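Local coordinates for protein L-talarate/galactarate dehydratase (Salmonella typhimurium, PDB 2PP0) that dehydrates L-talarate and galactarate to 5-keto-4-deoxy-D-glucarate with the aid of one magnesium ion per subunit, and also epimerises L-talarate to galactarate, at residues Ala157-Val162 and Leu337-Pro342; Asn106-Ile111 and Ala138-Lys143. All coordinates share one frame; numbering follows the deposited sequence.

Contact 1. Residues Ala157-Val162 and Leu337-Pro342; sequences AHRDSV and LSAAYP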
loop_
_atom_site.group_PDB
_atom_site.type_symbol
_atom_site.label_atom_id
_atom_site.label_comp_id
_atom_site.label_asym_id
_atom_site.label_seq_id
_atom_site.Cartn_x
_atom_site.Cartn_y
_atom_site.Cartn_z
ATOM N N ALA B 157 2.414 -7.277 9.495
ATOM C CA ALA B 157 2.080 -8.681 9.346
ATOM C C ALA B 157 0.739 -9.089 9.938
ATOM O O ALA B 157 0.217 -8.452 10.853
ATOM C CB ALA B 157 3.188 -9.532 9.957
ATOM N N HIS B 158 0.197 -10.171 9.387
ATOM C CA HIS B 158 -1.069 -10.750 9.822
ATOM C C HIS B 158 -0.739 -12.099 10.446
ATOM O O HIS B 158 -1.590 -12.740 11.055
ATOM C CB HIS B 158 -2.006 -10.930 8.620
ATOM C CG HIS B 158 -2.746 -9.683 8.238
ATOM N ND1 HIS B 158 -3.843 -9.227 8.939
ATOM C CD2 HIS B 158 -2.538 -8.789 7.244
ATOM C CE1 HIS B 158 -4.278 -8.105 8.391
ATOM N NE2 HIS B 158 -3.502 -7.817 7.360
ATOM N N ARG B 159 0.510 -12.527 10.290
ATOM C CA ARG B 159 0.965 -13.799 10.850
ATOM C C ARG B 159 2.481 -13.796 11.042
ATOM O O ARG B 159 3.193 -13.046 10.370
ATOM C CB ARG B 159 0.540 -14.964 9.945
ATOM C CG ARG B 159 1.020 -14.868 8.493
ATOM C CD ARG B 159 0.272 -15.870 7.609
ATOM N NE ARG B 159 -1.158 -15.561 7.519
ATOM C CZ ARG B 159 -1.671 -14.543 6.832
ATOM N NH1 ARG B 159 -0.878 -13.718 6.154
ATOM N NH2 ARG B 159 -2.982 -14.334 6.835
ATOM N N ASP B 160 2.964 -14.629 11.964
ATOM C CA ASP B 160 4.394 -14.719 12.269
ATOM C C ASP B 160 5.092 -15.858 11.530
ATOM O O ASP B 160 6.316 -15.992 11.604
ATOM C CB ASP B 160 4.613 -14.915 13.772
ATOM C CG ASP B 160 3.962 -13.829 14.605
ATOM O OD1 ASP B 160 4.185 -12.633 14.315
ATOM O OD2 ASP B 160 3.233 -14.183 15.557
ATOM N N SER B 161 4.304 -16.686 10.849
ATOM C CA SER B 161 4.827 -17.805 10.077
ATOM C C SER B 161 3.834 -18.094 8.950
ATOM O O SER B 161 2.677 -17.673 9.019
ATOM C CB SER B 161 5.004 -19.047 10.963
ATOM O OG SER B 161 3.766 -19.515 11.463
ATOM N N VAL B 162 4.280 -18.809 7.921
ATOM C CA VAL B 162 3.415 -19.115 6.786
ATOM C C VAL B 162 3.422 -20.598 6.410
ATOM O O VAL B 162 4.482 -21.227 6.378
ATOM C CB VAL B 162 3.843 -18.291 5.540
ATOM C CG1 VAL B 162 2.933 -18.605 4.356
ATOM C CG2 VAL B 162 3.793 -16.802 5.855
ATOM N N LEU B 337 6.169 -11.001 2.183
ATOM C CA LEU B 337 4.998 -10.514 1.470
ATOM C C LEU B 337 3.748 -11.319 1.818
ATOM O O LEU B 337 2.674 -10.752 2.013
ATOM C CB LEU B 337 5.252 -10.549 -0.049
ATOM C CG LEU B 337 6.456 -9.714 -0.515
ATOM C CD1 LEU B 337 6.665 -9.865 -2.024
ATOM C CD2 LEU B 337 6.215 -8.255 -0.154
ATOM N N SER B 338 3.881 -12.639 1.895
ATOM C CA SER B 338 2.732 -13.470 2.223
ATOM C C SER B 338 2.306 -13.247 3.680
ATOM O O SER B 338 1.122 -13.324 4.003
ATOM C CB SER B 338 3.058 -14.945 1.971
ATOM O OG SER B 338 4.210 -15.333 2.688
ATOM N N ALA B 339 3.271 -12.971 4.556
ATOM C CA ALA B 339 2.966 -12.714 5.964
ATOM C C ALA B 339 2.045 -11.502 6.080
ATOM O O ALA B 339 1.196 -11.426 6.977
ATOM C CB ALA B 339 4.261 -12.456 6.744
ATOM N N ALA B 340 2.216 -10.555 5.162
ATOM C CA ALA B 340 1.421 -9.334 5.159
ATOM C C ALA B 340 0.070 -9.472 4.456
ATOM O O ALA B 340 -0.721 -8.538 4.464
ATOM C CB ALA B 340 2.220 -8.207 4.518
ATOM N N TYR B 341 -0.201 -10.626 3.860
ATOM C CA TYR B 341 -1.474 -10.821 3.157
ATOM C C TYR B 341 -2.603 -11.082 4.163
ATOM O O TYR B 341 -2.447 -11.872 5.093
ATOM C CB TYR B 341 -1.358 -11.990 2.171
ATOM C CG TYR B 341 -2.448 -12.011 1.118
ATOM C CD1 TYR B 341 -2.543 -10.998 0.166
ATOM C CD2 TYR B 341 -3.408 -13.021 1.099
ATOM C CE1 TYR B 341 -3.571 -10.986 -0.778
ATOM C CE2 TYR B 341 -4.442 -13.016 0.159
ATOM C CZ TYR B 341 -4.516 -11.996 -0.770
ATOM O OH TYR B 341 -5.555 -11.973 -1.671
ATOM N N PRO B 342 -3.757 -10.417 3.988
ATOM C CA PRO B 342 -4.895 -10.586 4.896
ATOM C C PRO B 342 -5.507 -11.985 4.973
ATOM O O PRO B 342 -5.888 -12.422 6.054
ATOM C CB PRO B 342 -5.882 -9.526 4.411
ATOM C CG PRO B 342 -5.584 -9.430 2.950
ATOM C CD PRO B 342 -4.072 -9.441 2.929
#

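Contact 2. Residues Asn106-Ile111 and Ala138-Lys143; sequences NDIDKI and ALWDMK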
loop_
_atom_site.group_PDB
_atom_site.type_symbol
_atom_site.label_atom_id
_atom_site.label_comp_id
_atom_site.label_asym_id
_atom_site.label_seq_id
_atom_site.Cartn_x
_atom_site.Cartn_y
_atom_site.Cartn_z
ATOM N N ASN B 106 14.242 6.550 0.275
ATOM C CA ASN B 106 12.916 6.283 0.819
ATOM C C ASN B 106 11.778 6.466 -0.178
ATOM O O ASN B 106 10.720 5.867 -0.018
ATOM C CB ASN B 106 12.672 7.155 2.050
ATOM C CG ASN B 106 13.705 6.908 3.122
ATOM O OD1 ASN B 106 14.582 7.740 3.360
ATOM N ND2 ASN B 106 13.630 5.742 3.751
ATOM N N ASP B 107 11.997 7.288 -1.198
ATOM C CA ASP B 107 10.978 7.544 -2.217
ATOM C C ASP B 107 11.066 6.463 -3.290
ATOM O O ASP B 107 11.423 6.718 -4.441
ATOM C CB ASP B 107 11.181 8.942 -2.807
ATOM C CG ASP B 107 10.995 10.040 -1.764
ATOM O OD1 ASP B 107 10.447 9.723 -0.689
ATOM O OD2 ASP B 107 11.371 11.211 -2.011
ATOM N N ILE B 108 10.717 5.250 -2.880
ATOM C CA ILE B 108 10.773 4.071 -3.724
ATOM C C ILE B 108 9.996 4.138 -5.038
ATOM O O ILE B 108 10.547 3.793 -6.089
ATOM C CB ILE B 108 10.349 2.827 -2.917
ATOM C CG1 ILE B 108 11.293 2.669 -1.714
ATOM C CG2 ILE B 108 10.403 1.578 -3.801
ATOM C CD1 ILE B 108 11.040 1.428 -0.857
ATOM N N ASP B 109 8.736 4.566 -4.991
ATOM C CA ASP B 109 7.936 4.678 -6.213
ATOM C C ASP B 109 8.482 5.790 -7.083
ATOM O O ASP B 109 8.437 5.709 -8.307
ATOM C CB ASP B 109 6.472 5.013 -5.914
ATOM C CG ASP B 109 5.699 3.837 -5.378
ATOM O OD1 ASP B 109 5.977 2.694 -5.798
ATOM O OD2 ASP B 109 4.793 4.065 -4.548
ATOM N N LYS B 110 8.982 6.841 -6.442
ATOM C CA LYS B 110 9.534 7.975 -7.167
ATOM C C LYS B 110 10.748 7.516 -7.972
ATOM O O LYS B 110 10.917 7.899 -9.132
ATOM C CB LYS B 110 9.924 9.083 -6.189
ATOM C CG LYS B 110 10.285 10.403 -6.846
ATOM C CD LYS B 110 10.692 11.428 -5.794
ATOM C CE LYS B 110 11.023 12.768 -6.420
ATOM N NZ LYS B 110 11.269 13.808 -5.383
ATOM N N ILE B 111 11.581 6.679 -7.357
ATOM C CA ILE B 111 12.772 6.148 -8.017
ATOM C C ILE B 111 12.364 5.165 -9.117
ATOM O O ILE B 111 12.935 5.160 -10.208
ATOM C CB ILE B 111 13.687 5.421 -7.004
ATOM C CG1 ILE B 111 14.319 6.440 -6.054
ATOM C CG2 ILE B 111 14.775 4.656 -7.728
ATOM C CD1 ILE B 111 15.074 5.805 -4.893
ATOM N N ALA B 138 15.905 -4.173 -2.996
ATOM C CA ALA B 138 16.988 -3.703 -2.133
ATOM C C ALA B 138 16.548 -2.448 -1.377
ATOM O O ALA B 138 16.900 -2.262 -0.212
ATOM C CB ALA B 138 18.244 -3.403 -2.964
ATOM N N LEU B 139 15.780 -1.588 -2.042
ATOM C CA LEU B 139 15.301 -0.372 -1.401
ATOM C C LEU B 139 14.323 -0.702 -0.273
ATOM O O LEU B 139 14.329 -0.038 0.762
ATOM C CB LEU B 139 14.649 0.556 -2.428
ATOM C CG LEU B 139 15.612 1.202 -3.428
ATOM C CD1 LEU B 139 14.821 2.080 -4.391
ATOM C CD2 LEU B 139 16.658 2.037 -2.681
ATOM N N TRP B 140 13.488 -1.722 -0.462
ATOM C CA TRP B 140 12.558 -2.125 0.594
ATOM C C TRP B 140 13.329 -2.766 1.757
ATOM O O TRP B 140 12.974 -2.583 2.931
ATOM C CB TRP B 140 11.516 -3.110 0.064
ATOM C CG TRP B 140 10.342 -2.440 -0.580
ATOM C CD1 TRP B 140 10.109 -2.280 -1.922
ATOM C CD2 TRP B 140 9.242 -1.820 0.095
ATOM N NE1 TRP B 140 8.925 -1.597 -2.119
ATOM C CE2 TRP B 140 8.374 -1.304 -0.897
ATOM C CE3 TRP B 140 8.904 -1.650 1.447
ATOM C CZ2 TRP B 140 7.191 -0.629 -0.578
ATOM C CZ3 TRP B 140 7.724 -0.977 1.765
ATOM C CH2 TRP B 140 6.884 -0.475 0.755
ATOM N N ASP B 141 14.375 -3.519 1.420
ATOM C CA ASP B 141 15.234 -4.174 2.410
ATOM C C ASP B 141 15.864 -3.081 3.276
ATOM O O ASP B 141 15.892 -3.184 4.503
ATOM C CB ASP B 141 16.328 -4.986 1.693
ATOM C CG ASP B 141 17.315 -5.646 2.651
ATOM O OD1 ASP B 141 16.904 -6.503 3.471
ATOM O OD2 ASP B 141 18.516 -5.307 2.573
ATOM N N MET B 142 16.344 -2.026 2.620
ATOM C CA MET B 142 16.974 -0.903 3.305
ATOM C C MET B 142 15.991 -0.169 4.215
ATOM O O MET B 142 16.305 0.115 5.376
ATOM C CB MET B 142 17.564 0.091 2.289
ATOM C CG MET B 142 18.209 1.331 2.926
ATOM S SD MET B 142 18.806 2.606 1.777
ATOM C CE MET B 142 20.303 1.806 1.256
ATOM N N LYS B 143 14.803 0.137 3.700
ATOM C CA LYS B 143 13.817 0.852 4.507
ATOM C C LYS B 143 13.423 0.084 5.763
ATOM O O LYS B 143 13.251 0.680 6.829
ATOM C CB LYS B 143 12.564 1.187 3.686
ATOM C CG LYS B 143 11.523 1.933 4.506
ATOM C CD LYS B 143 10.386 2.488 3.668
ATOM C CE LYS B 143 10.828 3.677 2.838
ATOM N NZ LYS B 143 9.652 4.329 2.193
#

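Contact 1. Residues Ala157-Val162 and Leu337-Pro342
The backbone carbonyl oxygen of Tyr341 takes both terminal nitrogens of Arg159. NH1 of Arg159 makes the short bond, 2.6 Å to Tyr341 O, with an N-H...O angle of 158°. NH1 lies in the plane of the Tyr341 carbonyl, and that oxygen lies in the guanidinium plane. NH2 of Arg159 adds a weak bond of 3.1 Å to Tyr341 O. Arg159 gets there because its chain bends at chi3 (65°), after CG has passed alongside Ala339. NH1 of Arg159 also lies 3.0 Å from Ser338 O.

A second polar link is backbone to backbone. His158 N donates to Ala339 O at 2.9 Å, and the bond is nearly straight. The His158 ring then lies against the loop that follows the helix, at Ala340 to Pro342. Pro342 CA sits over one face of the ring as a CH-pi contact, 4.0 Å from its centroid. Ala340 O is at the ring edge, 3.3 Å from His158 CD2.

Farther along, Val162 CG2 packs on Ser338 OG at 3.5 Å. That hydroxyl is hydrogen-bonded back to its own helix, at His334 O and Leu335 O.

At the end of helix 331-339, Ala339 O takes a donor from His158 N and Tyr341 O takes donors from Arg159. The positive guanidinium probably also suits the partial negative charge at this C-terminal helix end.

Contact 2. Residues Asn106-Ile111 and Ala138-Lys143
Ile108 CG1 stands anti to the carbonyl carbon (chi1 -59°), and an extended chi2 carries CD1 on to Trp140. CD1 of Ile108 lands over one face of the indole, 3.7 Å from the centroid of the five-membered ring and almost on its normal. This is a CH-pi contact, and the two side chains cross at about a right angle. The methylene CG1 of Ile108 slides past Leu139, 4.0 Å from CB of Leu139. One turn on, Ile111 and Leu139 meet tip to tip, with Ile111 CD1 3.8 Å from Leu139 CD1.

The polar part is at Lys143. Its chain bends at chi3 (-73°), and NZ of Lys143 bonds to Asn106 O at 2.9 Å. The ammonium lies in the carbonyl plane, on a lone pair. NZ of Lys143 also donates to the backbone oxygens of Leu154 and Lys153 of the second subunit, so three carbonyls hold it. Trp140 NE1 bonds to Ser309, on helix 308-320.

The contact is a helix-helix packing within the N-terminal capping domain of the enolase superfamily. It joins the start of helix 108-118 to helix 127-146, beside the barrel domain and the interface with the second subunit.

Both segments of contact 2 precede those of contact 1 in the chain. Their centres are 20 Å apart, and their nearest atoms about 7 Å, so they do not touch. Helix 308-320 meets both, at Trp140 in contact 2 and at Tyr341 in contact 1. The second subunit brings them together more directly: Asp107 OD1, in segment 106-111 of one subunit, bonds to Ala157 N of contact 1 in the other. Contact 1 is the one nearer the active site. The Val162 side chain is about 9 Å from that of substrate-binding Glu348, and the Ser338 side chain about 11 Å from that of catalytic His328. Contact 2 is remote from the metal and substrate sites.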